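Local coordinates for protein phenolic acid decarboxylase (Sedimentibacter hydroxybenzoicus, PDB 7AE5) that catalyses the reversible, non-oxidative decarboxylation of 4-hydroxybenzoate and 3,4-dihydroxybenzoate with prenylated FMN and manganese as cofactors, at residues R407-P421 with G433-P445. Sequence-based numbering, arbitrary orientation.
With RB (rubidium ion), chain Q.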
loop_
_atom_site.group_PDB
_atom_site.type_symbol
_atom_site.label_atom_id
_atom_site.label_comp_id
_atom_site.label_asym_id
_atom_site.label_seq_id
_atom_site.Cartn_x
_atom_site.Cartn_y
_atom_site.Cartn_z
ATOM N N ARG C 407 -17.444 -11.005 6.959
ATOM C CA ARG C 407 -16.603 -11.812 6.080
ATOM C C ARG C 407 -15.510 -11.014 5.383
ATOM O O ARG C 407 -14.747 -11.592 4.592
ATOM C CB ARG C 407 -17.456 -12.517 5.014
ATOM C CG ARG C 407 -18.782 -13.054 5.518
ATOM C CD ARG C 407 -18.602 -14.341 6.302
ATOM N NE ARG C 407 -19.355 -14.318 7.551
ATOM C CZ ARG C 407 -19.922 -15.382 8.101
ATOM N NH1 ARG C 407 -20.601 -15.295 9.233
ATOM N NH2 ARG C 407 -19.806 -16.563 7.500
ATOM N N VAL C 408 -15.418 -9.712 5.636
ATOM C CA VAL C 408 -14.424 -8.849 5.010
ATOM C C VAL C 408 -13.361 -8.526 6.048
ATOM O O VAL C 408 -13.613 -7.784 7.006
ATOM C CB VAL C 408 -15.044 -7.564 4.444
ATOM C CG1 VAL C 408 -13.950 -6.577 4.041
ATOM C CG2 VAL C 408 -15.928 -7.882 3.264
ATOM N N HIS C 409 -12.178 -9.094 5.866
ATOM C CA HIS C 409 -10.973 -8.629 6.529
ATOM C C HIS C 409 -10.345 -7.621 5.581
ATOM O O HIS C 409 -9.768 -8.016 4.560
ATOM C CB HIS C 409 -10.027 -9.793 6.826
ATOM C CG HIS C 409 -8.847 -9.430 7.675
ATOM N ND1 HIS C 409 -7.994 -8.392 7.367
ATOM C CD2 HIS C 409 -8.365 -9.986 8.812
ATOM C CE1 HIS C 409 -7.044 -8.318 8.282
ATOM N NE2 HIS C 409 -7.246 -9.275 9.170
ATOM N N PRO C 410 -10.467 -6.319 5.850
ATOM C CA PRO C 410 -9.946 -5.326 4.897
ATOM C C PRO C 410 -8.458 -5.459 4.630
ATOM O O PRO C 410 -7.966 -4.878 3.657
ATOM C CB PRO C 410 -10.283 -3.989 5.569
ATOM C CG PRO C 410 -11.466 -4.304 6.434
ATOM C CD PRO C 410 -11.191 -5.683 6.964
ATOM N N GLY C 411 -7.727 -6.212 5.455
ATOM C CA GLY C 411 -6.313 -6.413 5.200
ATOM C C GLY C 411 -6.041 -7.326 4.023
ATOM O O GLY C 411 -4.966 -7.261 3.419
ATOM N N LYS C 412 -7.000 -8.183 3.671
ATOM C CA LYS C 412 -6.804 -9.077 2.535
ATOM C C LYS C 412 -8.017 -9.236 1.630
ATOM O O LYS C 412 -7.831 -9.611 0.467
ATOM C CB LYS C 412 -6.359 -10.468 3.010
ATOM C CG LYS C 412 -7.362 -11.199 3.890
ATOM C CD LYS C 412 -6.848 -12.587 4.259
ATOM C CE LYS C 412 -5.514 -12.514 4.989
ATOM N NZ LYS C 412 -4.910 -13.860 5.230
ATOM N N ASP C 413 -9.241 -8.977 2.093
ATOM C CA ASP C 413 -10.429 -9.115 1.255
ATOM C C ASP C 413 -10.681 -7.901 0.358
ATOM O O ASP C 413 -11.634 -7.925 -0.427
ATOM C CB ASP C 413 -11.680 -9.374 2.122
ATOM C CG ASP C 413 -11.906 -10.871 2.471
ATOM O OD1 ASP C 413 -11.859 -11.744 1.581
ATOM O OD2 ASP C 413 -12.204 -11.184 3.643
ATOM N N VAL C 414 -9.864 -6.850 0.439
ATOM C CA VAL C 414 -10.100 -5.606 -0.295
ATOM C C VAL C 414 -8.901 -5.330 -1.193
ATOM O O VAL C 414 -7.773 -5.189 -0.705
ATOM C CB VAL C 414 -10.350 -4.420 0.650
ATOM C CG1 VAL C 414 -10.499 -3.135 -0.149
ATOM C CG2 VAL C 414 -11.585 -4.667 1.501
ATOM N N SER C 415 -9.149 -5.213 -2.496
ATOM C CA SER C 415 -8.096 -5.025 -3.485
ATOM C C SER C 415 -8.297 -3.711 -4.226
ATOM O O SER C 415 -9.381 -3.455 -4.761
ATOM C CB SER C 415 -8.069 -6.188 -4.475
ATOM O OG SER C 415 -7.480 -7.326 -3.874
ATOM N N ILE C 416 -7.246 -2.898 -4.273
ATOM C CA ILE C 416 -7.252 -1.598 -4.934
ATOM C C ILE C 416 -6.321 -1.684 -6.137
ATOM O O ILE C 416 -5.113 -1.901 -5.976
ATOM C CB ILE C 416 -6.813 -0.482 -3.973
ATOM C CG1 ILE C 416 -7.760 -0.397 -2.774
ATOM C CG2 ILE C 416 -6.751 0.845 -4.686
ATOM C CD1 ILE C 416 -9.145 0.071 -3.132
ATOM N N ILE C 417 -6.870 -1.513 -7.339
ATOM C CA ILE C 417 -6.128 -1.710 -8.584
ATOM C C ILE C 417 -6.172 -0.417 -9.391
ATOM O O ILE C 417 -7.249 0.019 -9.813
ATOM C CB ILE C 417 -6.691 -2.883 -9.399
ATOM C CG1 ILE C 417 -6.854 -4.116 -8.510
ATOM C CG2 ILE C 417 -5.784 -3.197 -10.578
ATOM C CD1 ILE C 417 -8.005 -5.009 -8.911
ATOM N N GLU C 418 -5.003 0.171 -9.633
ATOM C CA GLU C 418 -4.899 1.473 -10.278
ATOM C C GLU C 418 -4.790 1.349 -11.796
ATOM O O GLU C 418 -4.432 0.302 -12.341
ATOM C CB GLU C 418 -3.685 2.237 -9.747
ATOM C CG GLU C 418 -3.734 2.539 -8.265
ATOM C CD GLU C 418 -2.744 3.613 -7.865
ATOM O OE1 GLU C 418 -2.045 4.140 -8.758
ATOM O OE2 GLU C 418 -2.668 3.932 -6.658
ATOM N N ASN C 419 -5.111 2.455 -12.473
ATOM C CA ASN C 419 -4.887 2.615 -13.913
ATOM C C ASN C 419 -5.651 1.576 -14.733
ATOM O O ASN C 419 -5.144 1.040 -15.721
ATOM C CB ASN C 419 -3.395 2.580 -14.242
ATOM C CG ASN C 419 -3.032 3.522 -15.367
ATOM O OD1 ASN C 419 -3.549 4.637 -15.444
ATOM N ND2 ASN C 419 -2.136 3.082 -16.245
ATOM N N CYS C 420 -6.877 1.300 -14.327
ATOM C CA CYS C 420 -7.804 0.439 -15.042
ATOM C C CYS C 420 -8.725 1.278 -15.911
ATOM O O CYS C 420 -8.782 2.504 -15.774
ATOM C CB CYS C 420 -8.607 -0.392 -14.041
ATOM S SG CYS C 420 -7.621 -1.630 -13.183
ATOM N N PRO C 421 -9.458 0.659 -16.842
ATOM C CA PRO C 421 -10.399 1.438 -17.652
ATOM C C PRO C 421 -11.502 2.028 -16.788
ATOM O O PRO C 421 -11.928 1.437 -15.795
ATOM C CB PRO C 421 -10.955 0.412 -18.648
ATOM C CG PRO C 421 -9.961 -0.693 -18.657
ATOM C CD PRO C 421 -9.437 -0.754 -17.258
ATOM N N GLY C 433 -11.847 9.525 -16.805
ATOM C CA GLY C 433 -11.967 8.408 -17.715
ATOM C C GLY C 433 -11.204 7.166 -17.310
ATOM O O GLY C 433 -11.395 6.115 -17.934
ATOM N N MET C 434 -10.338 7.251 -16.303
ATOM C CA MET C 434 -9.622 6.105 -15.768
ATOM C C MET C 434 -10.163 5.753 -14.390
ATOM O O MET C 434 -10.595 6.625 -13.629
ATOM C CB MET C 434 -8.117 6.377 -15.681
ATOM C CG MET C 434 -7.514 6.877 -16.974
ATOM S SD MET C 434 -7.348 5.558 -18.194
ATOM C CE MET C 434 -6.329 4.391 -17.296
ATOM N N HIS C 435 -10.138 4.462 -14.077
ATOM C CA HIS C 435 -10.626 3.957 -12.806
ATOM C C HIS C 435 -9.483 3.383 -11.985
ATOM O O HIS C 435 -8.511 2.843 -12.519
ATOM C CB HIS C 435 -11.687 2.867 -12.998
ATOM C CG HIS C 435 -13.094 3.369 -12.927
ATOM N ND1 HIS C 435 -14.149 2.702 -13.512
ATOM C CD2 HIS C 435 -13.620 4.473 -12.348
ATOM C CE1 HIS C 435 -15.266 3.372 -13.293
ATOM N NE2 HIS C 435 -14.973 4.452 -12.590
ATOM N N THR C 436 -9.610 3.526 -10.676
ATOM C CA THR C 436 -8.925 2.671 -9.721
ATOM C C THR C 436 -9.998 1.752 -9.151
ATOM O O THR C 436 -10.919 2.216 -8.474
ATOM C CB THR C 436 -8.235 3.481 -8.630
ATOM O OG1 THR C 436 -7.048 4.078 -9.163
ATOM C CG2 THR C 436 -7.853 2.577 -7.491
ATOM N N LYS C 437 -9.902 0.465 -9.464
ATOM C CA LYS C 437 -10.960 -0.474 -9.120
ATOM C C LYS C 437 -10.850 -0.912 -7.666
ATOM O O LYS C 437 -9.763 -0.946 -7.082
ATOM C CB LYS C 437 -10.906 -1.702 -10.029
ATOM C CG LYS C 437 -10.918 -1.393 -11.517
ATOM C CD LYS C 437 -12.262 -0.863 -11.977
ATOM C CE LYS C 437 -12.358 -0.861 -13.496
ATOM N NZ LYS C 437 -13.649 -0.293 -13.975
ATOM N N MET C 438 -11.998 -1.256 -7.083
ATOM C CA MET C 438 -12.064 -1.783 -5.726
ATOM C C MET C 438 -12.844 -3.087 -5.739
ATOM O O MET C 438 -14.035 -3.100 -6.065
ATOM C CB MET C 438 -12.708 -0.781 -4.762
ATOM C CG MET C 438 -12.437 -1.108 -3.301
ATOM S SD MET C 438 -13.294 -0.070 -2.098
ATOM C CE MET C 438 -14.334 0.927 -3.155
ATOM N N ILE C 439 -12.168 -4.178 -5.393
ATOM C CA ILE C 439 -12.780 -5.494 -5.268
ATOM C C ILE C 439 -12.877 -5.828 -3.787
ATOM O O ILE C 439 -11.886 -5.721 -3.056
ATOM C CB ILE C 439 -11.971 -6.568 -6.017
ATOM C CG1 ILE C 439 -11.839 -6.212 -7.497
ATOM C CG2 ILE C 439 -12.609 -7.935 -5.847
ATOM C CD1 ILE C 439 -10.916 -7.145 -8.252
ATOM N N ILE C 440 -14.066 -6.231 -3.347
ATOM C CA ILE C 440 -14.315 -6.574 -1.951
ATOM C C ILE C 440 -14.801 -8.015 -1.904
ATOM O O ILE C 440 -15.859 -8.338 -2.458
ATOM C CB ILE C 440 -15.335 -5.628 -1.301
ATOM C CG1 ILE C 440 -14.849 -4.181 -1.384
ATOM C CG2 ILE C 440 -15.575 -6.014 0.149
ATOM C CD1 ILE C 440 -15.842 -3.179 -0.853
ATOM N N ASP C 441 -14.033 -8.879 -1.240
ATOM C CA ASP C 441 -14.363 -10.300 -1.139
ATOM C C ASP C 441 -15.076 -10.550 0.191
ATOM O O ASP C 441 -14.485 -10.982 1.186
ATOM C CB ASP C 441 -13.104 -11.153 -1.291
ATOM C CG ASP C 441 -13.361 -12.627 -1.030
ATOM O OD1 ASP C 441 -14.523 -13.062 -1.171
ATOM O OD2 ASP C 441 -12.400 -13.353 -0.696
ATOM N N ALA C 442 -16.389 -10.290 0.184
ATOM C CA ALA C 442 -17.259 -10.519 1.333
ATOM C C ALA C 442 -17.726 -11.966 1.435
ATOM O O ALA C 442 -18.829 -12.221 1.936
ATOM C CB ALA C 442 -18.464 -9.577 1.283
ATOM N N THR C 443 -16.924 -12.917 0.971
ATOM C CA THR C 443 -17.291 -14.322 1.051
ATOM C C THR C 443 -16.539 -15.029 2.172
ATOM O O THR C 443 -15.483 -14.574 2.648
ATOM C CB THR C 443 -17.034 -15.043 -0.277
ATOM O OG1 THR C 443 -15.622 -15.153 -0.504
ATOM C CG2 THR C 443 -17.687 -14.294 -1.427
ATOM N N THR C 444 -17.133 -16.152 2.591
ATOM C CA THR C 444 -16.566 -17.028 3.607
ATOM C C THR C 444 -15.405 -17.819 3.020
ATOM O O THR C 444 -15.541 -18.391 1.933
ATOM C CB THR C 444 -17.639 -17.994 4.119
ATOM O OG1 THR C 444 -18.786 -17.259 4.567
ATOM C CG2 THR C 444 -17.104 -18.846 5.255
ATOM N N PRO C 445 -14.258 -17.878 3.694
ATOM C CA PRO C 445 -13.128 -18.645 3.158
ATOM C C PRO C 445 -13.471 -20.118 2.995
ATOM O O PRO C 445 -14.132 -20.723 3.841
ATOM C CB PRO C 445 -12.030 -18.441 4.209
ATOM C CG PRO C 445 -12.409 -17.178 4.919
ATOM C CD PRO C 445 -13.906 -17.146 4.924
HETATM RB RB RB Q . -13.785 -12.795 2.683
HETATM O O HOH W 1 -12.532 -14.570 1.545
#
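Asp413 and the backbone of 441-443 close round a rubidium ion at one end of this strand pair. Both carboxylate oxygens of Asp413 grip the metal, OD1 and OD2 each 2.5 Å from it. The carbonyl oxygens of Arg407, Asp441 and Thr443 and one water are its other ligands. The water also donates to Asp441 OD2. Asp413 OD2 accepts from His409 N through its anti lone pair, which helps fix the carboxylate. Next to the site, Arg407 and Thr444 lie side by side. In one of two modelled conformers, Arg407 NH2 donates to Thr444 OG1 in the guanidinium plane (3.2 Å); Thr444 OG1 also hydrogen-bonds Asp389. Val408 CG2 rests on Ala442 CB and Ile440 CG2, 3.6 Å from each.

Strands 414-418 and 434-441 are antiparallel, at 165°, in the mixed sheet of the UbiD C-terminal domain. Strand 414-421 is outermost in this chain, and strand 384-388 pairs with 434-441 on its other side. On one face Ile416 CD1 packs on Met438 CG (3.5 Å), while Ile416 CG2 presses tightly on Thr436 CG2. On the other face the Ile417 and Ile439 side chains cross, CD1 to CD1 3.7 Å; Ile417 also packs on Ser415 of a second subunit. A beta bulge between Ile417 and Cys420 shifts the register by one.

Lys437, paired with Ile417, bends at chi2 (-70°) and runs past the bulge, its CG 3.6 Å from Cys420 CB. Its NZ then meets Pro421 O nearly along the C=O axis (3.0 Å). The same NZ donates to His435 ND1, tilted from the ring plane, and to Ser382 O and Met379 O. His435 NE2 bonds Asp426. A leucine here would probably leave these acceptors without their shared donor. Met434 CE lies 3.3 Å from Asn419 OD1.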